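Lin0012 protein (Listeria innocua, PDB 3K17) probably phosphorylates phosphomevalonate at the expense of ATP, the second step from mevalonate to isopentenyl diphosphate. Local coordinates at residues A[74-79]-A[153-158]; A[146-151]-A[162-167]; A[37-42]-A[120-125]. All blocks are in the same frame, centred on the assembly; numbering follows the deposited sequence.

Interaction 1 (A[74-79]-A[153-158]); sequences HWTFTA and LVVQGN
Phe77 and Thr76, near the start of helix 76-91, meet Val155 and Gln156 in the helical layer of a GHMP-kinase fold, where the start of helix 76-91 lies beside the last turn of helix 141-156, the two helices packing antiparallel. The CA atoms of Phe77 and Val155 lie 6.3 Å apart, and 209 Å² is buried between the two segments. Val155 carries most of the contact: with CG1 anti to its backbone N (chi1 175°), it sets that methyl over one face of the Phe77 ring. CG1 stands 3.5 Å from the ring centroid and 15° off the normal, a CH-pi contact shifted toward the ring atom CE1. The same methyl touches Thr76 CG2 at 3.4 Å, shorter than a usual carbon contact, so packing here is tight. Thr76 OG1 is hydrogen-bonded to Glu73 O.

At the ring edge, in its plane, Gln156 OE1 lies 3.5 Å from Phe77 CZ; ring and amide planes are only 9° apart. The other end of the amide is tied down too: Gln156 NE2 donates to Asn158 OD1 at 3.3 Å, beyond Gly157, whose positive phi ends the helix. His152 stacks on Phe77, while His185 of the second subunit packs on Thr76. The arrangement is a CH-pi contact between a valine methyl and a phenylalanine face, joining two antiparallel helices within the helical layer of the N-terminal GHMP-kinase domain.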
loop_
_atom_site.group_PDB
_atom_site.type_symbol
_atom_site.label_atom_id
_atom_site.label_comp_id
_atom_site.label_asym_id
_atom_site.label_seq_id
_atom_site.Cartn_x
_atom_site.Cartn_y
_atom_site.Cartn_z
ATOM N N HIS A 74 -19.302 7.708 -6.377
ATOM C CA HIS A 74 -20.677 7.925 -6.790
ATOM C C HIS A 74 -20.988 7.652 -8.251
ATOM O O HIS A 74 -22.137 7.787 -8.675
ATOM C CB HIS A 74 -21.106 9.337 -6.408
ATOM C CG HIS A 74 -21.054 9.583 -4.934
ATOM N ND1 HIS A 74 -19.872 9.799 -4.259
ATOM C CD2 HIS A 74 -22.026 9.556 -3.993
ATOM C CE1 HIS A 74 -20.119 9.894 -2.964
ATOM N NE2 HIS A 74 -21.418 9.750 -2.776
ATOM N N TRP A 75 -19.971 7.254 -9.010
ATOM C CA TRP A 75 -20.138 6.936 -10.430
ATOM C C TRP A 75 -20.501 5.456 -10.609
ATOM O O TRP A 75 -21.009 5.053 -11.649
ATOM C CB TRP A 75 -18.827 7.163 -11.202
ATOM C CG TRP A 75 -18.401 8.593 -11.367
ATOM C CD1 TRP A 75 -17.336 9.209 -10.767
ATOM C CD2 TRP A 75 -19.017 9.578 -12.204
ATOM N NE1 TRP A 75 -17.251 10.519 -11.183
ATOM C CE2 TRP A 75 -18.271 10.771 -12.063
ATOM C CE3 TRP A 75 -20.126 9.570 -13.060
ATOM C CZ2 TRP A 75 -18.600 11.948 -12.750
ATOM C CZ3 TRP A 75 -20.453 10.738 -13.746
ATOM C CH2 TRP A 75 -19.692 11.911 -13.585
ATOM N N THR A 76 -20.218 4.656 -9.590
ATOM C CA THR A 76 -20.414 3.219 -9.669
ATOM C C THR A 76 -21.698 2.681 -10.284
ATOM O O THR A 76 -21.627 1.903 -11.230
ATOM C CB THR A 76 -20.186 2.564 -8.289
ATOM O OG1 THR A 76 -18.962 3.057 -7.735
ATOM C CG2 THR A 76 -20.044 1.061 -8.437
ATOM N N PHE A 77 -22.865 3.082 -9.788
ATOM C CA PHE A 77 -24.091 2.534 -10.363
ATOM C C PHE A 77 -24.240 2.805 -11.853
ATOM O O PHE A 77 -24.519 1.888 -12.611
ATOM C CB PHE A 77 -25.336 3.037 -9.617
ATOM C CG PHE A 77 -25.603 2.305 -8.330
ATOM C CD1 PHE A 77 -26.056 0.983 -8.348
ATOM C CD2 PHE A 77 -25.393 2.925 -7.103
ATOM C CE1 PHE A 77 -26.297 0.284 -7.155
ATOM C CE2 PHE A 77 -25.630 2.234 -5.902
ATOM C CZ PHE A 77 -26.084 0.908 -5.935
ATOM N N THR A 78 -24.052 4.054 -12.274
ATOM C CA THR A 78 -24.204 4.390 -13.684
ATOM C C THR A 78 -23.076 3.856 -14.555
ATOM O O THR A 78 -23.306 3.480 -15.714
ATOM C CB THR A 78 -24.357 5.923 -13.893
ATOM O OG1 THR A 78 -23.262 6.611 -13.279
ATOM C CG2 THR A 78 -25.654 6.406 -13.268
ATOM N N ALA A 79 -21.861 3.812 -14.012
ATOM C CA ALA A 79 -20.737 3.294 -14.783
ATOM C C ALA A 79 -20.973 1.816 -15.053
ATOM O O ALA A 79 -20.698 1.324 -16.142
ATOM C CB ALA A 79 -19.424 3.474 -14.024
ATOM N N LEU A 153 -27.431 -5.319 -8.822
ATOM C CA LEU A 153 -27.146 -6.269 -7.755
ATOM C C LEU A 153 -25.651 -6.420 -7.459
ATOM O O LEU A 153 -25.267 -6.522 -6.300
ATOM C CB LEU A 153 -27.799 -7.627 -8.051
ATOM C CG LEU A 153 -27.181 -8.687 -8.956
ATOM C CD1 LEU A 153 -26.037 -9.385 -8.227
ATOM C CD2 LEU A 153 -28.268 -9.711 -9.322
ATOM N N VAL A 154 -24.789 -6.420 -8.472
ATOM C CA VAL A 154 -23.372 -6.540 -8.140
ATOM C C VAL A 154 -22.831 -5.245 -7.516
ATOM O O VAL A 154 -21.868 -5.280 -6.752
ATOM C CB VAL A 154 -22.504 -6.955 -9.362
ATOM C CG1 VAL A 154 -22.984 -8.314 -9.889
ATOM C CG2 VAL A 154 -22.554 -5.898 -10.444
ATOM N N VAL A 155 -23.443 -4.100 -7.820
ATOM C CA VAL A 155 -22.963 -2.853 -7.215
ATOM C C VAL A 155 -23.505 -2.723 -5.787
ATOM O O VAL A 155 -22.762 -2.445 -4.849
ATOM C CB VAL A 155 -23.381 -1.613 -8.023
ATOM C CG1 VAL A 155 -22.969 -0.345 -7.272
ATOM C CG2 VAL A 155 -22.717 -1.644 -9.392
ATOM N N GLN A 156 -24.804 -2.928 -5.624
ATOM C CA GLN A 156 -25.407 -2.846 -4.304
ATOM C C GLN A 156 -24.882 -3.982 -3.405
ATOM O O GLN A 156 -24.684 -3.794 -2.214
ATOM C CB GLN A 156 -26.933 -2.926 -4.433
ATOM C CG GLN A 156 -27.704 -2.854 -3.123
ATOM C CD GLN A 156 -27.458 -1.563 -2.367
ATOM O OE1 GLN A 156 -27.296 -0.497 -2.964
ATOM N NE2 GLN A 156 -27.446 -1.649 -1.041
ATOM N N GLY A 157 -24.651 -5.154 -3.978
ATOM C CA GLY A 157 -24.159 -6.276 -3.188
ATOM C C GLY A 157 -25.281 -7.029 -2.489
ATOM O O GLY A 157 -25.036 -8.000 -1.773
ATOM N N ASN A 158 -26.514 -6.572 -2.692
ATOM C CA ASN A 158 -27.699 -7.200 -2.106
ATOM C C ASN A 158 -28.939 -6.514 -2.659
ATOM O O ASN A 158 -28.832 -5.624 -3.505
ATOM C CB ASN A 158 -27.677 -7.095 -0.575
ATOM C CG ASN A 158 -27.495 -5.670 -0.089
ATOM O OD1 ASN A 158 -28.200 -4.768 -0.518
ATOM N ND2 ASN A 158 -26.545 -5.467 0.809
#

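Interaction 2 (A[146-151]-A[162-167])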
loop_
_atom_site.group_PDB
_atom_site.type_symbol
_atom_site.label_atom_id
_atom_site.label_comp_id
_atom_site.label_asym_id
_atom_site.label_seq_id
_atom_site.Cartn_x
_atom_site.Cartn_y
_atom_site.Cartn_z
ATOM N N LYS A 146 -33.275 -7.362 -16.973
ATOM C CA LYS A 146 -32.169 -8.252 -16.636
ATOM C C LYS A 146 -30.822 -7.521 -16.638
ATOM O O LYS A 146 -29.992 -7.749 -15.769
ATOM C CB LYS A 146 -32.112 -9.432 -17.615
ATOM C CG LYS A 146 -33.271 -10.420 -17.507
ATOM C CD LYS A 146 -33.081 -11.546 -18.513
ATOM C CE LYS A 146 -34.229 -12.544 -18.490
ATOM N NZ LYS A 146 -34.013 -13.622 -19.504
ATOM N N LEU A 147 -30.596 -6.669 -17.630
ATOM C CA LEU A 147 -29.349 -5.913 -17.686
ATOM C C LEU A 147 -29.281 -5.001 -16.456
ATOM O O LEU A 147 -28.283 -4.980 -15.744
ATOM C CB LEU A 147 -29.294 -5.067 -18.960
ATOM C CG LEU A 147 -29.155 -5.811 -20.292
ATOM C CD1 LEU A 147 -29.355 -4.835 -21.443
ATOM C CD2 LEU A 147 -27.782 -6.480 -20.378
ATOM N N ALA A 148 -30.363 -4.268 -16.207
ATOM C CA ALA A 148 -30.436 -3.348 -15.081
ATOM C C ALA A 148 -30.315 -4.061 -13.736
ATOM O O ALA A 148 -29.673 -3.549 -12.804
ATOM C CB ALA A 148 -31.742 -2.555 -15.143
ATOM N N ALA A 149 -30.929 -5.236 -13.631
ATOM C CA ALA A 149 -30.890 -6.016 -12.398
ATOM C C ALA A 149 -29.491 -6.568 -12.100
ATOM O O ALA A 149 -29.028 -6.513 -10.955
ATOM C CB ALA A 149 -31.898 -7.162 -12.467
ATOM N N LEU A 150 -28.831 -7.116 -13.117
ATOM C CA LEU A 150 -27.479 -7.647 -12.937
ATOM C C LEU A 150 -26.559 -6.505 -12.522
ATOM O O LEU A 150 -25.756 -6.645 -11.609
ATOM C CB LEU A 150 -26.946 -8.256 -14.235
ATOM C CG LEU A 150 -27.510 -9.605 -14.687
ATOM C CD1 LEU A 150 -26.876 -10.023 -16.009
ATOM C CD2 LEU A 150 -27.229 -10.649 -13.616
ATOM N N SER A 151 -26.682 -5.376 -13.212
ATOM C CA SER A 151 -25.861 -4.205 -12.923
ATOM C C SER A 151 -26.018 -3.770 -11.471
ATOM O O SER A 151 -25.042 -3.671 -10.726
ATOM C CB SER A 151 -26.256 -3.039 -13.841
ATOM O OG SER A 151 -25.488 -1.872 -13.566
ATOM N N GLY A 162 -36.437 -5.341 -6.873
ATOM C CA GLY A 162 -37.842 -5.005 -7.056
ATOM C C GLY A 162 -37.909 -3.523 -7.405
ATOM O O GLY A 162 -38.809 -3.077 -8.125
ATOM N N ASP A 163 -36.942 -2.754 -6.895
ATOM C CA ASP A 163 -36.887 -1.330 -7.184
ATOM C C ASP A 163 -36.562 -1.143 -8.659
ATOM O O ASP A 163 -37.127 -0.279 -9.317
ATOM C CB ASP A 163 -35.850 -0.612 -6.297
ATOM C CG ASP A 163 -34.496 -1.309 -6.262
ATOM O OD1 ASP A 163 -34.321 -2.382 -6.880
ATOM O OD2 ASP A 163 -33.595 -0.762 -5.596
ATOM N N ILE A 164 -35.650 -1.960 -9.173
ATOM C CA ILE A 164 -35.289 -1.904 -10.581
ATOM C C ILE A 164 -36.550 -2.187 -11.422
ATOM O O ILE A 164 -36.817 -1.504 -12.411
ATOM C CB ILE A 164 -34.211 -2.974 -10.916
ATOM C CG1 ILE A 164 -32.854 -2.565 -10.325
ATOM C CG2 ILE A 164 -34.106 -3.169 -12.411
ATOM C CD1 ILE A 164 -32.275 -1.290 -10.902
ATOM N N ALA A 165 -37.324 -3.191 -11.013
ATOM C CA ALA A 165 -38.535 -3.576 -11.745
ATOM C C ALA A 165 -39.553 -2.443 -11.818
ATOM O O ALA A 165 -40.087 -2.134 -12.889
ATOM C CB ALA A 165 -39.173 -4.804 -11.091
ATOM N N SER A 166 -39.811 -1.827 -10.669
ATOM C CA SER A 166 -40.772 -0.745 -10.584
ATOM C C SER A 166 -40.370 0.451 -11.437
ATOM O O SER A 166 -41.209 1.021 -12.132
ATOM C CB SER A 166 -40.951 -0.327 -9.122
ATOM O OG SER A 166 -41.842 0.768 -9.020
ATOM N N CYS A 167 -39.092 0.838 -11.387
ATOM C CA CYS A 167 -38.614 1.974 -12.180
ATOM C C CYS A 167 -38.698 1.679 -13.683
ATOM O O CYS A 167 -39.033 2.553 -14.483
ATOM C CB CYS A 167 -37.166 2.310 -11.802
ATOM S SG CYS A 167 -37.003 2.897 -10.093
#
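Ile164 points its side chain at Ala148 and the backbone N of Ala149, and the orientation of its two branches defines the whole contact. The gamma methyl is the closer one: Ile164 CG2 lies 3.7 Å from Ala148 CB and 4.0 Å from Ala149 N, so it sits against the methyl of Ala148 and the nitrogen of the peptide that joins it to Ala149. The longer branch takes another path. With CG1 anti to the carbonyl carbon (chi1 -72°) and a second bend at chi2 (-64°), it carries Ile164 CD1 to 3.9 Å from Ala148 O. The two branches thus touch Ala148 at two points, one at its CB and one near its carbonyl oxygen. Ala149 directs its own CB past the partner helix and adds mainly backbone.

Small residues make the close approach possible: the CA atoms of Ala149 and Ile164 are 6.3 Å apart, a short spacing for two helices. The contact is apolar, with no hydrogen bond linking the segments, and its 109 Å² of buried surface comes from three buried residues. Beside it, Ile164 N makes a weak bond of 2.7 Å to Asp163 OD1, bent to 130° at the hydrogen.

Helix 119-135 flanks the pair, since Ala121 lies against Ile164 while Thr124 and Ile128 lie against Ala148. Helix 141-156 turns Leu147 and Leu150 toward helices 76-91 and 192-197, whereas helix 162-169 turns Cys167 toward Ile11 and Lys14 of strand 7-18.

Interaction 3 (A[37-42]-A[120-125])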
loop_
_atom_site.group_PDB
_atom_site.type_symbol
_atom_site.label_atom_id
_atom_site.label_comp_id
_atom_site.label_asym_id
_atom_site.label_seq_id
_atom_site.Cartn_x
_atom_site.Cartn_y
_atom_site.Cartn_z
ATOM N N ARG A 37 -42.226 11.318 -9.814
ATOM C CA ARG A 37 -40.997 12.092 -9.581
ATOM C C ARG A 37 -39.954 11.311 -10.361
ATOM O O ARG A 37 -39.830 10.095 -10.211
ATOM C CB ARG A 37 -40.694 12.171 -8.084
ATOM C CG ARG A 37 -41.760 13.006 -7.366
ATOM C CD ARG A 37 -41.748 12.894 -5.850
ATOM N NE ARG A 37 -42.996 13.447 -5.328
ATOM C CZ ARG A 37 -43.285 14.744 -5.269
ATOM N NH1 ARG A 37 -42.404 15.649 -5.677
ATOM N NH2 ARG A 37 -44.486 15.134 -4.861
ATOM N N TYR A 38 -39.206 12.020 -11.196
ATOM C CA TYR A 38 -38.283 11.369 -12.100
ATOM C C TYR A 38 -36.805 11.711 -12.108
ATOM O O TYR A 38 -36.355 12.760 -11.638
ATOM C CB TYR A 38 -38.786 11.592 -13.534
ATOM C CG TYR A 38 -40.215 11.157 -13.769
ATOM C CD1 TYR A 38 -40.495 9.918 -14.344
ATOM C CD2 TYR A 38 -41.288 11.954 -13.353
ATOM C CE1 TYR A 38 -41.787 9.474 -14.499
ATOM C CE2 TYR A 38 -42.608 11.513 -13.501
ATOM C CZ TYR A 38 -42.842 10.267 -14.078
ATOM O OH TYR A 38 -44.119 9.794 -14.237
ATOM N N ILE A 39 -36.068 10.773 -12.682
ATOM C CA ILE A 39 -34.664 10.941 -12.945
ATOM C C ILE A 39 -34.790 11.164 -14.451
ATOM O O ILE A 39 -35.567 10.464 -15.120
ATOM C CB ILE A 39 -33.860 9.657 -12.641
ATOM C CG1 ILE A 39 -33.347 9.726 -11.192
ATOM C CG2 ILE A 39 -32.718 9.502 -13.647
ATOM C CD1 ILE A 39 -32.554 8.536 -10.745
ATOM N N THR A 40 -34.086 12.159 -14.981
ATOM C CA THR A 40 -34.147 12.448 -16.411
ATOM C C THR A 40 -32.767 12.299 -17.031
ATOM O O THR A 40 -31.812 12.937 -16.593
ATOM C CB THR A 40 -34.646 13.886 -16.669
ATOM O OG1 THR A 40 -35.952 14.042 -16.109
ATOM C CG2 THR A 40 -34.711 14.176 -18.165
ATOM N N LEU A 41 -32.659 11.445 -18.041
ATOM C CA LEU A 41 -31.386 11.243 -18.721
ATOM C C LEU A 41 -31.520 11.749 -20.162
ATOM O O LEU A 41 -32.344 11.247 -20.930
ATOM C CB LEU A 41 -31.003 9.752 -18.703
ATOM C CG LEU A 41 -29.563 9.438 -19.122
ATOM C CD1 LEU A 41 -29.172 8.053 -18.652
ATOM C CD2 LEU A 41 -29.417 9.560 -20.642
ATOM N N THR A 42 -30.724 12.757 -20.512
ATOM C CA THR A 42 -30.746 13.322 -21.860
ATOM C C THR A 42 -29.503 12.838 -22.608
ATOM O O THR A 42 -28.371 13.031 -22.148
ATOM C CB THR A 42 -30.787 14.865 -21.799
ATOM O OG1 THR A 42 -31.933 15.275 -21.038
ATOM C CG2 THR A 42 -30.887 15.464 -23.201
ATOM N N SER A 120 -30.720 4.930 -6.868
ATOM C CA SER A 120 -29.772 4.079 -7.586
ATOM C C SER A 120 -30.437 3.225 -8.669
ATOM O O SER A 120 -29.905 3.076 -9.768
ATOM C CB SER A 120 -28.987 3.185 -6.602
ATOM O OG SER A 120 -29.833 2.277 -5.896
ATOM N N ALA A 121 -31.600 2.668 -8.366
ATOM C CA ALA A 121 -32.308 1.850 -9.345
ATOM C C ALA A 121 -32.757 2.713 -10.527
ATOM O O ALA A 121 -32.565 2.347 -11.687
ATOM C CB ALA A 121 -33.512 1.195 -8.696
ATOM N N ALA A 122 -33.345 3.869 -10.229
ATOM C CA ALA A 122 -33.835 4.751 -11.283
ATOM C C ALA A 122 -32.730 5.198 -12.230
ATOM O O ALA A 122 -32.926 5.273 -13.450
ATOM C CB ALA A 122 -34.530 5.958 -10.675
ATOM N N ALA A 123 -31.561 5.493 -11.675
ATOM C CA ALA A 123 -30.438 5.923 -12.497
ATOM C C ALA A 123 -29.991 4.766 -13.386
ATOM O O ALA A 123 -29.727 4.939 -14.581
ATOM C CB ALA A 123 -29.278 6.389 -11.601
ATOM N N THR A 124 -29.892 3.584 -12.792
ATOM C CA THR A 124 -29.490 2.401 -13.537
ATOM C C THR A 124 -30.456 2.167 -14.717
ATOM O O THR A 124 -30.037 1.965 -15.860
ATOM C CB THR A 124 -29.497 1.163 -12.625
ATOM O OG1 THR A 124 -28.568 1.359 -11.554
ATOM C CG2 THR A 124 -29.095 -0.083 -13.404
ATOM N N VAL A 125 -31.748 2.201 -14.426
ATOM C CA VAL A 125 -32.775 1.986 -15.450
ATOM C C VAL A 125 -32.733 3.067 -16.533
ATOM O O VAL A 125 -32.973 2.778 -17.704
ATOM C CB VAL A 125 -34.190 1.925 -14.801
ATOM C CG1 VAL A 125 -35.289 1.966 -15.868
ATOM C CG2 VAL A 125 -34.318 0.633 -13.988
#
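Ile39 of strand 37-45 packs on Ala122 and Ala123 of helix 119-135, a buried helix-on-sheet contact in the N-terminal half of the protein. It is apolar, with no hydrogen bond between the segments and 142 Å² buried. The work is done by the tip of Ile39: CD1 comes to 3.2 Å from Ala122 CB and 3.3 Å from Ala123 N, and meets Ala123 CB more loosely at 4.0 Å. The first distance is unusually short, and chi1 of Ile39 (-93°) departs from a staggered value, so the fit looks tight, though an error in the placed methyl could contribute. Extended at chi2 (180°), the side chain reaches straight onto the helix surface between the two alanines, and the CA atoms of Ile39 and Ala122 stay 6.5 Å apart.

Within the helix, Ser120 O accepts two bonds from opposite faces of its carbonyl plane, from Thr124 N at 3.1 Å and Thr124 OG1 at 2.8 Å. Ser120 OG pairs with His152. A helix running on from a glycine- and serine-rich loop and laid on a beta-sheet is characteristic of GHMP kinases, in which that loop binds nucleotide phosphates.

From the N terminus, segment 37-42 opens interaction 3, and segment 74-79 opens interaction 1 before helix segment 120-125 closes interaction 3 over 77 intervening residues. Segment 146-151 then opens interaction 2, segment 153-158 closes interaction 1 over 73 residues, and 162-167 closes interaction 2 after only ten. Interaction 1 therefore crosses both others, while interactions 3 and 2 follow in series. All three join physically: Phe77 CE2 lies 3.6 Å from Ser120 CB, and Ile164 CD1 lies 3.5 Å from Ala121 CA. Together they tie strand 37-45 through helix 119-135 to helices 76-91, 141-156 and 162-169, the centres of the three interactions lying about 12 to 14 Å apart.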